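Local structure of profilin-1A (1ACF) at residues A[18-24]-A[93-99]. The protein binds monomeric actin and phosphatidylinositol bisphosphate, holding back actin polymerization at high concentration and promoting it at low concentration. Residues are numbered along the deposited sequence; the frame is centred on the assembly and turned at random.
Sequences QAAILGL and KAILVGV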
ATOM      1  N   GLN A  18      -7.437  -3.065   5.594  1.00  5.19           N
ATOM      2  CA  GLN A  18      -7.945  -2.334   4.431  1.00  5.61           C
ATOM      3  C   GLN A  18      -6.837  -2.416   3.338  1.00  7.96           C
ATOM      4  O   GLN A  18      -5.661  -2.249   3.761  1.00  8.05           O
ATOM      5  CB  GLN A  18      -8.085  -0.822   4.750  1.00  8.07           C
ATOM      6  CG  GLN A  18      -8.990  -0.554   5.945  1.00  7.57           C
ATOM      7  CD  GLN A  18      -9.230   0.874   6.272  1.00  6.61           C
ATOM      8  OE1 GLN A  18     -10.282   1.447   5.949  1.00 11.55           O
ATOM      9  NE2 GLN A  18      -8.276   1.508   6.907  1.00  6.53           N
ATOM     10  N   ALA A  19      -7.247  -2.640   2.126  1.00  3.88           N
ATOM     11  CA  ALA A  19      -6.239  -2.738   0.990  1.00  5.74           C
ATOM     12  C   ALA A  19      -6.781  -2.113  -0.275  1.00  3.85           C
ATOM     13  O   ALA A  19      -7.983  -2.048  -0.602  1.00  2.95           O
ATOM     14  CB  ALA A  19      -5.833  -4.190   0.802  1.00  2.00           C
ATOM     15  N   ALA A  20      -5.885  -1.561  -1.059  1.00  7.30           N
ATOM     16  CA  ALA A  20      -6.269  -0.971  -2.366  1.00  5.90           C
ATOM     17  C   ALA A  20      -5.160  -1.380  -3.365  1.00  8.50           C
ATOM     18  O   ALA A  20      -4.076  -1.756  -2.895  1.00  7.90           O
ATOM     19  CB  ALA A  20      -6.446   0.520  -2.336  1.00  8.06           C
ATOM     20  N   ILE A  21      -5.514  -1.316  -4.637  1.00  6.80           N
ATOM     21  CA  ILE A  21      -4.572  -1.595  -5.726  1.00  7.29           C
ATOM     22  C   ILE A  21      -4.624  -0.402  -6.677  1.00  4.07           C
ATOM     23  O   ILE A  21      -5.721  -0.089  -7.198  1.00  3.88           O
ATOM     24  CB  ILE A  21      -4.722  -2.931  -6.493  1.00  6.35           C
ATOM     25  CG1 ILE A  21      -4.197  -4.161  -5.734  1.00  2.42           C
ATOM     26  CG2 ILE A  21      -3.921  -2.770  -7.829  1.00 11.37           C
ATOM     27  CD1 ILE A  21      -4.658  -5.483  -6.439  1.00  2.07           C
ATOM     28  N   LEU A  22      -3.469   0.256  -6.766  1.00  2.56           N
ATOM     29  CA  LEU A  22      -3.430   1.409  -7.687  1.00  5.91           C
ATOM     30  C   LEU A  22      -2.602   1.208  -8.975  1.00  7.02           C
ATOM     31  O   LEU A  22      -1.732   0.349  -9.118  1.00  9.72           O
ATOM     32  CB  LEU A  22      -2.786   2.584  -6.953  1.00  6.23           C
ATOM     33  CG  LEU A  22      -3.382   3.397  -5.859  1.00  6.97           C
ATOM     34  CD1 LEU A  22      -4.204   2.573  -4.912  1.00  8.17           C
ATOM     35  CD2 LEU A  22      -2.193   4.092  -5.207  1.00 11.28           C
ATOM     36  N   GLY A  23      -2.846   2.157  -9.854  1.00  6.95           N
ATOM     37  CA  GLY A  23      -2.175   2.370 -11.126  1.00  9.35           C
ATOM     38  C   GLY A  23      -1.041   3.391 -10.823  1.00 11.77           C
ATOM     39  O   GLY A  23      -1.084   4.148  -9.871  1.00  9.50           O
ATOM     40  N   LEU A  24      -0.031   3.368 -11.692  1.00 14.40           N
ATOM     41  CA  LEU A  24       1.144   4.255 -11.599  1.00 11.10           C
ATOM     42  C   LEU A  24       0.726   5.671 -11.885  1.00  9.29           C
ATOM     43  O   LEU A  24       1.544   6.592 -11.607  1.00 14.12           O
ATOM     44  CB  LEU A  24       2.309   3.649 -12.410  1.00 10.52           C
ATOM     45  CG  LEU A  24       2.985   2.382 -11.929  1.00  8.31           C
ATOM     46  CD1 LEU A  24       4.214   2.054 -12.798  1.00  7.28           C
ATOM     47  CD2 LEU A  24       3.479   2.547 -10.502  1.00  9.02           C
ATOM     48  N   LYS A  93       3.511  -2.543 -12.948  1.00  6.16           N
ATOM     49  CA  LYS A  93       2.449  -1.629 -13.426  1.00  6.15           C
ATOM     50  C   LYS A  93       1.469  -1.081 -12.389  1.00  5.86           C
ATOM     51  O   LYS A  93       0.536  -0.345 -12.784  1.00  7.10           O
ATOM     52  CB  LYS A  93       1.569  -2.416 -14.450  1.00  4.28           C
ATOM     53  CG  LYS A  93       2.310  -2.748 -15.714  1.00 10.48           C
ATOM     54  CD  LYS A  93       1.689  -3.970 -16.412  1.00 10.79           C
ATOM     55  CE  LYS A  93       2.726  -4.376 -17.485  1.00 11.49           C
ATOM     56  NZ  LYS A  93       3.875  -5.018 -16.773  1.00  5.53           N
ATOM     57  N   ALA A  94       1.605  -1.465 -11.132  1.00  7.03           N
ATOM     58  CA  ALA A  94       0.637  -1.122 -10.084  1.00  8.73           C
ATOM     59  C   ALA A  94       1.302  -0.942  -8.737  1.00  7.95           C
ATOM     60  O   ALA A  94       2.496  -1.245  -8.576  1.00  7.98           O
ATOM     61  CB  ALA A  94      -0.339  -2.341  -9.922  1.00  2.00           C
ATOM     62  N   ILE A  95       0.444  -0.433  -7.839  1.00  8.78           N
ATOM     63  CA  ILE A  95       0.891  -0.246  -6.446  1.00  8.13           C
ATOM     64  C   ILE A  95      -0.127  -0.907  -5.483  1.00  3.72           C
ATOM     65  O   ILE A  95      -1.296  -0.606  -5.595  1.00  2.00           O
ATOM     66  CB  ILE A  95       1.085   1.229  -6.005  1.00  6.56           C
ATOM     67  CG1 ILE A  95       1.968   1.995  -7.025  1.00  8.45           C
ATOM     68  CG2 ILE A  95       1.794   1.140  -4.597  1.00  5.39           C
ATOM     69  CD1 ILE A  95       1.778   3.552  -7.005  1.00  3.47           C
ATOM     70  N   LEU A  96       0.442  -1.723  -4.633  1.00  3.25           N
ATOM     71  CA  LEU A  96      -0.291  -2.439  -3.592  1.00  7.30           C
ATOM     72  C   LEU A  96      -0.208  -1.607  -2.289  1.00  7.68           C
ATOM     73  O   LEU A  96       0.897  -1.171  -1.971  1.00  9.56           O
ATOM     74  CB  LEU A  96       0.171  -3.852  -3.274  1.00  4.69           C
ATOM     75  CG  LEU A  96       0.310  -4.866  -4.337  1.00  6.51           C
ATOM     76  CD1 LEU A  96       0.618  -6.256  -3.843  1.00  5.06           C
ATOM     77  CD2 LEU A  96      -1.014  -4.877  -5.137  1.00 12.43           C
ATOM     78  N   VAL A  97      -1.400  -1.462  -1.684  1.00 10.92           N
ATOM     79  CA  VAL A  97      -1.506  -0.772  -0.380  1.00  9.83           C
ATOM     80  C   VAL A  97      -2.205  -1.716   0.629  1.00  7.21           C
ATOM     81  O   VAL A  97      -3.373  -2.073   0.394  1.00  8.35           O
ATOM     82  CB  VAL A  97      -2.219   0.577  -0.413  1.00 12.71           C
ATOM     83  CG1 VAL A  97      -2.035   1.207   1.005  1.00 15.38           C
ATOM     84  CG2 VAL A  97      -1.800   1.551  -1.484  1.00  9.30           C
ATOM     85  N   GLY A  98      -1.501  -2.036   1.653  1.00  4.58           N
ATOM     86  CA  GLY A  98      -1.982  -2.901   2.745  1.00  5.54           C
ATOM     87  C   GLY A  98      -1.876  -2.174   4.093  1.00  4.28           C
ATOM     88  O   GLY A  98      -0.799  -2.123   4.732  1.00  2.01           O
ATOM     89  N   VAL A  99      -3.043  -1.650   4.536  1.00  5.26           N
ATOM     90  CA  VAL A  99      -3.095  -0.931   5.842  1.00  8.68           C
ATOM     91  C   VAL A  99      -3.266  -1.910   7.025  1.00  7.02           C
ATOM     92  O   VAL A  99      -4.075  -2.867   6.885  1.00  7.25           O
ATOM     93  CB  VAL A  99      -4.253   0.082   5.814  1.00  9.51           C
ATOM     94  CG1 VAL A  99      -4.522   0.652   7.216  1.00 14.03           C
ATOM     95  CG2 VAL A  99      -4.109   1.213   4.848  1.00  6.39           C
TER
HETATM   96  O   HOH W   1       0.010   1.931 -14.591  1.00  8.64           O
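Strands 18-23 and 94-99 run antiparallel, their axes 4.4 Å apart at the closest and their directions 160° from one another. Ala-20 pairs with Val-97 and Leu-22 with Ile-95 through two backbone hydrogen bonds each; a fifth bond joins Val-99 N to Gln-18 O (2.8 Å). Ala-19, opposite Gly-98 in a non-hydrogen-bonded pair, brings its CA within 3.0 Å of Val-97 O, a CA-H...O contact. Past the last of these bonds a water takes over, accepting from Leu-24 N and donating to Lys-93 O at 3.0 Å.

On one face Ile-21 and Leu-96 run alongside each other, with Ile-21 CG1 3.3 Å from Leu-96 CD2, tighter than usual carbon-carbon contact. Leu-96 also meets Val-113, Leu-116 and Ala-117 of helix 106-121, while Trp-29 of strand 28-31 touches Ile-21 and Ala-94. Gln-18, Ala-20 and Leu-22 share the other face with Ile-95, Val-97 and Val-99. Here Leu-24, with CG beside its own backbone N (chi1 -69°), swings back across Ile-95 at about a right angle, bringing CD2 to 3.8 Å from Ile-95 CG1. Gln-18 runs extended alongside Val-99, its NE2 3.9 Å from Val-99 CG1.

The paired amides and carbonyls satisfy one another inside the central profilin sheet, so the strands can present largely apolar side chains on both faces. The Leu-96 face packs against helix 106-121, which carries the actin-binding Lys-115, its side chain about 8 Å from that of Leu-96; strand 18-23 itself lies in a region predicted to bind actin.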